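Local coordinates for carboxypeptidase A (PDB 1JQG), which is the proenzyme of a zinc metallocarboxypeptidase that probably removes residues from the C-terminal end of peptides, at residues A[234-242]-A[271-282]; A[21-30]-A[60-70]. One frame throughout, in Å; residues are numbered along the deposited sequence.

Overall arrangement
From the N terminus, contact 2 comes first. Strand 25-30 leads through helix 34-46 and strand 50-53, and the chain returns as strand 61-65 to pair with it. This closes the first long loop, inside the activation segment. The chain then runs on into the enzyme domain. There contact 1 joins 234-242 to 271-282, closing an excursion without helix or strand. The disulfide Cys-248 to Cys-270 nests inside that excursion. The two contacts are in series and neither nests in nor crosses the other. The centres of contact 1 and contact 2 are about 23 Å apart. Contact 2 pairs the two central strands of the pro-segment sheet, and contact 1 ties up a long loop beside the zinc.

Contact 1 (A[234-242]-A[271-282]); sequences WRKNRATGY and SDTFHGRSAFSE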
loop_
_atom_site.group_PDB
_atom_site.type_symbol
_atom_site.label_atom_id
_atom_site.label_comp_id
_atom_site.label_asym_id
_atom_site.label_seq_id
_atom_site.Cartn_x
_atom_site.Cartn_y
_atom_site.Cartn_z
ATOM N N TRP A 234 -6.983 10.944 -2.163
ATOM C CA TRP A 234 -6.130 10.842 -3.342
ATOM C C TRP A 234 -5.222 9.607 -3.209
ATOM O O TRP A 234 -4.637 9.370 -2.144
ATOM C CB TRP A 234 -5.381 12.162 -3.512
ATOM C CG TRP A 234 -4.606 12.251 -4.802
ATOM C CD1 TRP A 234 -3.281 11.955 -5.027
ATOM C CD2 TRP A 234 -5.144 12.661 -6.072
ATOM N NE1 TRP A 234 -2.974 12.147 -6.355
ATOM C CE2 TRP A 234 -4.094 12.594 -7.011
ATOM C CE3 TRP A 234 -6.399 13.079 -6.497
ATOM C CZ2 TRP A 234 -4.270 12.918 -8.363
ATOM C CZ3 TRP A 234 -6.586 13.410 -7.826
ATOM C CH2 TRP A 234 -5.524 13.323 -8.744
ATOM N N ARG A 235 -5.001 8.893 -4.291
ATOM C CA ARG A 235 -4.134 7.711 -4.305
ATOM C C ARG A 235 -3.038 7.758 -5.370
ATOM O O ARG A 235 -2.046 7.041 -5.284
ATOM C CB ARG A 235 -4.983 6.451 -4.507
ATOM C CG ARG A 235 -5.812 6.445 -5.776
ATOM C CD ARG A 235 -6.712 5.214 -5.857
ATOM N NE ARG A 235 -5.918 4.008 -6.068
ATOM C CZ ARG A 235 -6.261 3.051 -6.927
ATOM N NH1 ARG A 235 -7.375 3.213 -7.634
ATOM N NH2 ARG A 235 -5.523 1.952 -7.086
ATOM N N LYS A 236 -3.241 8.480 -6.454
ATOM C CA LYS A 236 -2.301 8.511 -7.562
ATOM C C LYS A 236 -1.166 9.495 -7.269
ATOM O O LYS A 236 -1.084 10.229 -6.273
ATOM C CB LYS A 236 -3.059 8.905 -8.835
ATOM C CG LYS A 236 -4.158 7.956 -9.238
ATOM C CD LYS A 236 -4.789 8.312 -10.582
ATOM C CE LYS A 236 -5.577 9.627 -10.447
ATOM N NZ LYS A 236 -6.013 10.032 -11.820
ATOM N N ASN A 237 -0.206 9.611 -8.197
ATOM C CA ASN A 237 0.825 10.646 -8.029
ATOM C C ASN A 237 0.264 11.993 -8.521
ATOM O O ASN A 237 -0.971 12.152 -8.597
ATOM C CB ASN A 237 2.063 10.257 -8.787
ATOM C CG ASN A 237 1.955 10.271 -10.310
ATOM O OD1 ASN A 237 0.834 10.246 -10.864
ATOM N ND2 ASN A 237 3.043 10.300 -11.078
ATOM N N ARG A 238 1.143 12.983 -8.717
ATOM C CA ARG A 238 0.646 14.307 -9.115
ATOM C C ARG A 238 1.127 14.748 -10.495
ATOM O O ARG A 238 1.575 15.887 -10.697
ATOM C CB ARG A 238 1.047 15.308 -8.020
ATOM C CG ARG A 238 0.418 15.061 -6.671
ATOM C CD ARG A 238 -1.104 15.205 -6.661
ATOM N NE ARG A 238 -1.496 16.609 -6.789
ATOM C CZ ARG A 238 -2.728 17.014 -7.079
ATOM N NH1 ARG A 238 -3.717 16.139 -7.279
ATOM N NH2 ARG A 238 -2.887 18.329 -7.165
ATOM N N ALA A 239 1.129 13.831 -11.447
ATOM C CA ALA A 239 1.674 14.113 -12.783
ATOM C C ALA A 239 0.706 14.907 -13.649
ATOM O O ALA A 239 -0.483 14.564 -13.759
ATOM C CB ALA A 239 2.073 12.832 -13.514
ATOM N N THR A 240 1.258 15.954 -14.268
ATOM C CA THR A 240 0.440 16.824 -15.152
ATOM C C THR A 240 0.788 16.526 -16.598
ATOM O O THR A 240 1.523 15.583 -16.917
ATOM C CB THR A 240 0.677 18.297 -14.859
ATOM O OG1 THR A 240 2.079 18.577 -14.849
ATOM C CG2 THR A 240 0.172 18.719 -13.491
ATOM N N GLY A 241 0.233 17.314 -17.537
ATOM C CA GLY A 241 0.548 17.135 -18.953
ATOM C C GLY A 241 -0.175 15.953 -19.551
ATOM O O GLY A 241 0.224 15.447 -20.608
ATOM N N TYR A 242 -1.251 15.470 -18.924
ATOM C CA TYR A 242 -2.002 14.336 -19.438
ATOM C C TYR A 242 -3.400 14.747 -19.908
ATOM O O TYR A 242 -3.994 13.944 -20.611
ATOM C CB TYR A 242 -2.231 13.264 -18.382
ATOM C CG TYR A 242 -1.090 12.305 -18.187
ATOM C CD1 TYR A 242 -0.185 12.392 -17.138
ATOM C CD2 TYR A 242 -0.932 11.277 -19.122
ATOM C CE1 TYR A 242 0.839 11.456 -17.045
ATOM C CE2 TYR A 242 0.073 10.342 -19.009
ATOM C CZ TYR A 242 0.971 10.436 -17.965
ATOM O OH TYR A 242 2.024 9.536 -17.814
ATOM N N SER A 271 -9.619 8.605 -14.422
ATOM C CA SER A 271 -9.771 7.412 -13.577
ATOM C C SER A 271 -8.679 7.283 -12.529
ATOM O O SER A 271 -7.529 7.675 -12.799
ATOM C CB SER A 271 -9.799 6.172 -14.467
ATOM O OG SER A 271 -9.878 5.016 -13.655
ATOM N N ASP A 272 -8.991 6.653 -11.401
ATOM C CA ASP A 272 -8.033 6.410 -10.334
ATOM C C ASP A 272 -7.074 5.268 -10.663
ATOM O O ASP A 272 -6.201 5.003 -9.865
ATOM C CB ASP A 272 -8.757 6.130 -9.014
ATOM C CG ASP A 272 -9.364 7.372 -8.409
ATOM O OD1 ASP A 272 -8.625 8.383 -8.392
ATOM O OD2 ASP A 272 -10.524 7.325 -7.980
ATOM N N THR A 273 -7.335 4.508 -11.723
ATOM C CA THR A 273 -6.513 3.394 -12.148
ATOM C C THR A 273 -5.832 3.629 -13.473
ATOM O O THR A 273 -5.507 2.681 -14.165
ATOM C CB THR A 273 -7.362 2.097 -12.219
ATOM O OG1 THR A 273 -8.381 2.186 -13.178
ATOM C CG2 THR A 273 -7.944 1.858 -10.847
ATOM N N PHE A 274 -5.604 4.884 -13.830
ATOM C CA PHE A 274 -4.891 5.254 -15.042
ATOM C C PHE A 274 -3.460 4.736 -15.038
ATOM O O PHE A 274 -2.766 5.144 -14.108
ATOM C CB PHE A 274 -4.890 6.770 -15.211
ATOM C CG PHE A 274 -4.228 7.250 -16.478
ATOM C CD1 PHE A 274 -4.544 6.665 -17.689
ATOM C CD2 PHE A 274 -3.295 8.292 -16.439
ATOM C CE1 PHE A 274 -3.957 7.096 -18.873
ATOM C CE2 PHE A 274 -2.713 8.722 -17.616
ATOM C CZ PHE A 274 -3.041 8.129 -18.834
ATOM N N HIS A 275 -3.074 4.024 -16.101
ATOM C CA HIS A 275 -1.784 3.377 -16.198
ATOM C C HIS A 275 -0.673 4.319 -16.637
ATOM O O HIS A 275 0.496 3.889 -16.628
ATOM C CB HIS A 275 -1.884 2.128 -17.087
ATOM C CG HIS A 275 -2.520 2.317 -18.417
ATOM N ND1 HIS A 275 -2.220 3.412 -19.219
ATOM C CD2 HIS A 275 -3.404 1.544 -19.115
ATOM C CE1 HIS A 275 -2.934 3.299 -20.333
ATOM N NE2 HIS A 275 -3.643 2.181 -20.290
ATOM N N GLY A 276 -1.002 5.509 -17.154
ATOM C CA GLY A 276 0.033 6.353 -17.773
ATOM C C GLY A 276 0.317 6.172 -19.267
ATOM O O GLY A 276 -0.371 5.412 -19.936
ATOM N N ARG A 277 1.297 6.920 -19.766
ATOM C CA ARG A 277 1.730 6.902 -21.146
ATOM C C ARG A 277 2.271 5.518 -21.527
ATOM O O ARG A 277 1.960 5.036 -22.620
ATOM C CB ARG A 277 2.848 7.931 -21.397
ATOM C CG ARG A 277 2.403 9.372 -21.373
ATOM C CD ARG A 277 3.616 10.291 -21.427
ATOM N NE ARG A 277 3.220 11.699 -21.324
ATOM C CZ ARG A 277 3.424 12.431 -20.235
ATOM N NH1 ARG A 277 4.029 11.820 -19.226
ATOM N NH2 ARG A 277 3.078 13.707 -20.163
ATOM N N SER A 278 3.112 4.967 -20.682
ATOM C CA SER A 278 3.772 3.703 -20.878
ATOM C C SER A 278 4.266 3.158 -19.525
ATOM O O SER A 278 3.982 3.723 -18.475
ATOM C CB SER A 278 5.008 3.811 -21.789
ATOM O OG SER A 278 5.936 4.632 -21.081
ATOM N N ALA A 279 4.888 1.977 -19.568
ATOM C CA ALA A 279 5.429 1.358 -18.367
ATOM C C ALA A 279 6.589 2.203 -17.835
ATOM O O ALA A 279 7.456 2.584 -18.615
ATOM C CB ALA A 279 5.885 -0.055 -18.721
ATOM N N PHE A 280 6.579 2.495 -16.554
ATOM C CA PHE A 280 7.585 3.317 -15.919
ATOM C C PHE A 280 7.687 4.706 -16.546
ATOM O O PHE A 280 8.740 5.352 -16.626
ATOM C CB PHE A 280 8.937 2.624 -15.946
ATOM C CG PHE A 280 8.957 1.295 -15.239
ATOM C CD1 PHE A 280 9.034 0.121 -15.971
ATOM C CD2 PHE A 280 8.873 1.209 -13.871
ATOM C CE1 PHE A 280 9.044 -1.103 -15.339
ATOM C CE2 PHE A 280 8.887 -0.017 -13.242
ATOM C CZ PHE A 280 8.966 -1.188 -13.964
ATOM N N SER A 281 6.547 5.307 -16.887
ATOM C CA SER A 281 6.481 6.674 -17.354
ATOM C C SER A 281 6.616 7.695 -16.233
ATOM O O SER A 281 7.025 8.830 -16.408
ATOM C CB SER A 281 5.168 6.877 -18.107
ATOM O OG SER A 281 4.065 6.784 -17.248
ATOM N N GLU A 282 6.276 7.268 -15.009
ATOM C CA GLU A 282 6.387 8.142 -13.845
ATOM C C GLU A 282 7.727 7.948 -13.161
ATOM O O GLU A 282 8.242 6.823 -13.170
ATOM C CB GLU A 282 5.217 7.861 -12.890
ATOM C CG GLU A 282 3.865 7.954 -13.526
ATOM C CD GLU A 282 3.700 9.170 -14.431
ATOM O OE1 GLU A 282 3.942 10.273 -13.912
ATOM O OE2 GLU A 282 3.332 8.893 -15.616
HETATM O O HOH W 1 -6.203 9.536 -6.956
HETATM O O HOH W 2 4.300 14.375 -17.832
#
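Glu-282 OE2 takes two bonds, one from Tyr-242 OH at 2.6 Å and one from Ser-281 OG at 2.8 Å. The tyrosine hydroxyl meets it nearly along the C-O axis, while the serine comes from the anti side. The other carboxylate oxygen is used too: Asn-237 ND2 reaches Glu-282 OE1 at 3.0 Å, with the amide and carboxylate planes almost perpendicular. Asn-237 is fixed at both ends of its amide, since OD1 accepts from Val-251 N and ND2 also reaches Glu-284. A bend at chi2 (-44°) curls the Glu-282 chain, which brings its two oxygens to Tyr-242 and Asn-237.

The Tyr-242 ring is clamped between two groups. Phe-274 sets its edge against one face, offset edge-to-face, with CE2 3.5 Å from Tyr-242 CD2. Over the opposite face lies the Arg-277 guanidinium in a cation-pi stack, planes 28° apart. Its NH2 also reaches Thr-240 O through a water.

At the other end, Lys-236 NZ donates to Ser-271 O at 3.0 Å, and to Gly-250 O and Met-249 O. Asp-272 O sits above the Arg-235 guanidinium without bonding to it. Arg-235 NH2 instead pairs with Asp-252. The Arg-235 side chain is about 5 Å from the zinc, consistent with the arginine that polarises the substrate carbonyl in related carboxypeptidases.

Both segments belong to the long loop between helices 221-228 and 283-294. Trp-234 packs on Thr-227 of the first helix, and Glu-282 is the N-cap of the second.

Contact 2 (A[21-30]-A[60-70]); sequences YDGHAVYQVD and PGKVLVPKFKR
Arg-70 bends at chi3 (50°), and Tyr-27 holds its ring beside its own backbone N (chi1 -76°); together these turns bring Arg-70 NE to 3.2 Å from Tyr-27 OH. The bond is weak, and the ring and guanidinium planes stand nearly perpendicular. One guanidinium face covers Ala-25 CB. With a serine in place of Arg-70, the Tyr-27 hydroxyl would probably lose this donor and the Ala-25 methyl the flat group packed on it.

Strands 25-30 and 61-65 run antiparallel. Ala-25 with Val-65, Tyr-27 with Val-63 and Val-29 with Gly-61 are hydrogen-bonded pairs. Val-65 N reaches Ala-25 O at 2.8 Å. On one face Tyr-27 CD1 meets Val-65 CG2 at 3.6 Å, and Phe-73 of helix 70-80 covers this side. On the other, Val-26 CG2 packs on Leu-64 CD1. Beyond the strands Pro-66 CA lies over the centre of the His-24 ring, a CH-pi contact. Lys-67 NZ donates to Asp-22 O at 3.1 Å.

Lys-62 bridges to Asp-393 of the enzyme domain and to Glu-87. Strands 25-30 and 61-65 form the centre of a four-stranded antiparallel sheet that, with helices such as 70-80 packed on one face, makes the open alpha/beta sandwich characteristic of procarboxypeptidase activation domains.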
loop_
_atom_site.group_PDB
_atom_site.type_symbol
_atom_site.label_atom_id
_atom_site.label_comp_id
_atom_site.label_asym_id
_atom_site.label_seq_id
_atom_site.Cartn_x
_atom_site.Cartn_y
_atom_site.Cartn_z
ATOM N N TYR A 21 -15.511 16.704 -0.721
ATOM C CA TYR A 21 -16.223 15.513 -0.316
ATOM C C TYR A 21 -17.533 15.784 0.416
ATOM O O TYR A 21 -18.136 14.917 1.023
ATOM C CB TYR A 21 -15.277 14.642 0.550
ATOM C CG TYR A 21 -14.159 14.050 -0.306
ATOM C CD1 TYR A 21 -12.826 14.421 -0.107
ATOM C CD2 TYR A 21 -14.436 13.147 -1.308
ATOM C CE1 TYR A 21 -11.818 13.881 -0.873
ATOM C CE2 TYR A 21 -13.441 12.610 -2.077
ATOM C CZ TYR A 21 -12.133 12.984 -1.866
ATOM O OH TYR A 21 -11.126 12.465 -2.640
ATOM N N ASP A 22 -17.956 17.047 0.438
ATOM C CA ASP A 22 -19.216 17.419 1.056
ATOM C C ASP A 22 -20.377 16.869 0.220
ATOM O O ASP A 22 -20.608 17.334 -0.890
ATOM C CB ASP A 22 -19.338 18.926 1.174
ATOM C CG ASP A 22 -20.415 19.391 2.131
ATOM O OD1 ASP A 22 -20.426 20.607 2.437
ATOM O OD2 ASP A 22 -21.230 18.579 2.584
ATOM N N GLY A 23 -21.000 15.806 0.719
ATOM C CA GLY A 23 -22.096 15.192 -0.034
ATOM C C GLY A 23 -21.749 13.815 -0.581
ATOM O O GLY A 23 -22.656 13.085 -1.006
ATOM N N HIS A 24 -20.461 13.440 -0.527
ATOM C CA HIS A 24 -20.042 12.138 -1.035
ATOM C C HIS A 24 -20.509 11.021 -0.092
ATOM O O HIS A 24 -20.340 11.119 1.121
ATOM C CB HIS A 24 -18.534 12.107 -1.218
ATOM C CG HIS A 24 -18.017 12.746 -2.446
ATOM N ND1 HIS A 24 -18.559 13.916 -2.938
ATOM C CD2 HIS A 24 -17.023 12.421 -3.312
ATOM C CE1 HIS A 24 -17.925 14.293 -4.045
ATOM N NE2 HIS A 24 -16.984 13.386 -4.279
ATOM N N ALA A 25 -21.084 9.960 -0.664
ATOM C CA ALA A 25 -21.557 8.830 0.125
ATOM C C ALA A 25 -20.835 7.516 -0.216
ATOM O O ALA A 25 -20.447 7.177 -1.334
ATOM C CB ALA A 25 -23.037 8.569 -0.083
ATOM N N VAL A 26 -20.670 6.691 0.817
ATOM C CA VAL A 26 -20.052 5.386 0.697
ATOM C C VAL A 26 -21.141 4.331 0.607
ATOM O O VAL A 26 -22.020 4.283 1.479
ATOM C CB VAL A 26 -19.110 5.075 1.894
ATOM C CG1 VAL A 26 -18.646 3.624 1.891
ATOM C CG2 VAL A 26 -17.890 5.986 1.788
ATOM N N TYR A 27 -21.068 3.529 -0.444
ATOM C CA TYR A 27 -22.051 2.477 -0.657
ATOM C C TYR A 27 -21.402 1.106 -0.492
ATOM O O TYR A 27 -20.183 0.922 -0.658
ATOM C CB TYR A 27 -22.683 2.610 -2.034
ATOM C CG TYR A 27 -23.718 3.707 -2.179
ATOM C CD1 TYR A 27 -23.333 4.978 -2.582
ATOM C CD2 TYR A 27 -25.073 3.473 -1.953
ATOM C CE1 TYR A 27 -24.273 5.984 -2.760
ATOM C CE2 TYR A 27 -26.011 4.480 -2.091
ATOM C CZ TYR A 27 -25.601 5.734 -2.502
ATOM O OH TYR A 27 -26.504 6.740 -2.658
ATOM N N GLN A 28 -22.211 0.119 -0.157
ATOM C CA GLN A 28 -21.779 -1.271 -0.072
ATOM C C GLN A 28 -22.543 -2.082 -1.119
ATOM O O GLN A 28 -23.763 -2.193 -1.000
ATOM C CB GLN A 28 -21.967 -1.753 1.359
ATOM C CG GLN A 28 -21.638 -3.210 1.564
ATOM C CD GLN A 28 -22.089 -3.727 2.927
ATOM O OE1 GLN A 28 -22.961 -4.616 2.966
ATOM N NE2 GLN A 28 -21.492 -3.160 3.973
ATOM N N VAL A 29 -21.844 -2.535 -2.160
ATOM C CA VAL A 29 -22.485 -3.307 -3.216
ATOM C C VAL A 29 -22.330 -4.802 -2.964
ATOM O O VAL A 29 -21.224 -5.240 -2.723
ATOM C CB VAL A 29 -21.957 -2.952 -4.615
ATOM C CG1 VAL A 29 -22.143 -1.436 -4.771
ATOM C CG2 VAL A 29 -20.500 -3.285 -4.854
ATOM N N ASP A 30 -23.427 -5.537 -2.963
ATOM C CA ASP A 30 -23.485 -6.959 -2.718
ATOM C C ASP A 30 -23.873 -7.667 -3.998
ATOM O O ASP A 30 -25.023 -7.524 -4.394
ATOM C CB ASP A 30 -24.498 -7.324 -1.625
ATOM C CG ASP A 30 -24.264 -6.566 -0.339
ATOM O OD1 ASP A 30 -23.783 -7.223 0.595
ATOM O OD2 ASP A 30 -24.542 -5.341 -0.299
ATOM N N PRO A 60 -18.901 -8.364 -0.006
ATOM C CA PRO A 60 -19.324 -7.122 -0.635
ATOM C C PRO A 60 -18.270 -6.023 -0.661
ATOM O O PRO A 60 -17.407 -5.941 0.214
ATOM C CB PRO A 60 -20.526 -6.623 0.184
ATOM C CG PRO A 60 -20.578 -7.432 1.408
ATOM C CD PRO A 60 -19.857 -8.722 1.082
ATOM N N GLY A 61 -18.266 -5.212 -1.701
ATOM C CA GLY A 61 -17.256 -4.177 -1.830
ATOM C C GLY A 61 -17.781 -2.814 -1.450
ATOM O O GLY A 61 -18.955 -2.656 -1.132
ATOM N N LYS A 62 -16.866 -1.856 -1.342
ATOM C CA LYS A 62 -17.204 -0.490 -0.987
ATOM C C LYS A 62 -16.774 0.503 -2.071
ATOM O O LYS A 62 -15.702 0.373 -2.658
ATOM C CB LYS A 62 -16.584 -0.154 0.363
ATOM C CG LYS A 62 -17.238 -0.872 1.520
ATOM C CD LYS A 62 -16.985 -0.219 2.870
ATOM C CE LYS A 62 -17.518 -1.119 3.984
ATOM N NZ LYS A 62 -17.020 -0.820 5.352
ATOM N N VAL A 63 -17.663 1.477 -2.340
ATOM C CA VAL A 63 -17.346 2.484 -3.363
ATOM C C VAL A 63 -17.769 3.878 -2.922
ATOM O O VAL A 63 -18.835 4.036 -2.312
ATOM C CB VAL A 63 -17.997 2.076 -4.713
ATOM C CG1 VAL A 63 -19.471 1.781 -4.519
ATOM C CG2 VAL A 63 -17.739 3.041 -5.856
ATOM N N LEU A 64 -16.885 4.867 -3.172
ATOM C CA LEU A 64 -17.208 6.251 -2.847
ATOM C C LEU A 64 -17.896 6.962 -4.009
ATOM O O LEU A 64 -17.346 7.031 -5.090
ATOM C CB LEU A 64 -15.913 6.987 -2.479
ATOM C CG LEU A 64 -16.067 8.451 -2.019
ATOM C CD1 LEU A 64 -16.803 8.423 -0.692
ATOM C CD2 LEU A 64 -14.691 9.053 -1.933
ATOM N N VAL A 65 -19.134 7.366 -3.848
ATOM C CA VAL A 65 -19.943 7.958 -4.906
ATOM C C VAL A 65 -20.266 9.430 -4.650
ATOM O O VAL A 65 -20.781 9.840 -3.603
ATOM C CB VAL A 65 -21.283 7.209 -5.072
ATOM C CG1 VAL A 65 -22.148 7.896 -6.148
ATOM C CG2 VAL A 65 -21.072 5.697 -5.248
ATOM N N PRO A 66 -19.899 10.293 -5.579
ATOM C CA PRO A 66 -20.169 11.729 -5.517
ATOM C C PRO A 66 -21.639 12.067 -5.374
ATOM O O PRO A 66 -22.529 11.362 -5.847
ATOM C CB PRO A 66 -19.600 12.280 -6.826
ATOM C CG PRO A 66 -18.546 11.278 -7.196
ATOM C CD PRO A 66 -19.154 9.949 -6.820
ATOM N N LYS A 67 -21.946 13.236 -4.814
ATOM C CA LYS A 67 -23.320 13.676 -4.603
ATOM C C LYS A 67 -24.124 13.801 -5.891
ATOM O O LYS A 67 -25.302 13.426 -5.969
ATOM C CB LYS A 67 -23.336 15.015 -3.894
ATOM C CG LYS A 67 -24.708 15.568 -3.521
ATOM C CD LYS A 67 -24.462 16.777 -2.602
ATOM C CE LYS A 67 -23.570 17.819 -3.264
ATOM N NZ LYS A 67 -22.971 18.799 -2.315
ATOM N N PHE A 68 -23.489 14.273 -6.959
ATOM C CA PHE A 68 -24.128 14.465 -8.241
ATOM C C PHE A 68 -24.213 13.199 -9.066
ATOM O O PHE A 68 -24.578 13.250 -10.243
ATOM C CB PHE A 68 -23.410 15.571 -9.036
ATOM C CG PHE A 68 -23.585 16.943 -8.437
ATOM C CD1 PHE A 68 -22.475 17.638 -7.986
ATOM C CD2 PHE A 68 -24.828 17.533 -8.305
ATOM C CE1 PHE A 68 -22.604 18.899 -7.431
ATOM C CE2 PHE A 68 -24.958 18.788 -7.751
ATOM C CZ PHE A 68 -23.848 19.481 -7.311
ATOM N N LYS A 69 -23.900 12.053 -8.484
ATOM C CA LYS A 69 -23.958 10.775 -9.176
ATOM C C LYS A 69 -24.673 9.711 -8.360
ATOM O O LYS A 69 -24.873 8.604 -8.831
ATOM C CB LYS A 69 -22.544 10.270 -9.495
ATOM C CG LYS A 69 -21.877 10.971 -10.671
ATOM C CD LYS A 69 -20.434 10.519 -10.786
ATOM C CE LYS A 69 -19.732 11.105 -11.985
ATOM N NZ LYS A 69 -18.320 10.628 -12.050
ATOM N N ARG A 70 -25.124 10.062 -7.169
ATOM C CA ARG A 70 -25.803 9.155 -6.261
ATOM C C ARG A 70 -27.090 8.588 -6.830
ATOM O O ARG A 70 -27.370 7.398 -6.668
ATOM C CB ARG A 70 -26.097 9.787 -4.905
ATOM C CG ARG A 70 -24.860 10.144 -4.089
ATOM C CD ARG A 70 -25.249 10.700 -2.740
ATOM N NE ARG A 70 -26.224 9.853 -2.050
ATOM C CZ ARG A 70 -26.521 9.996 -0.748
ATOM N NH1 ARG A 70 -25.936 10.927 0.009
ATOM N NH2 ARG A 70 -27.439 9.139 -0.280
HETATM O O HOH W 3 -23.471 19.246 0.572
#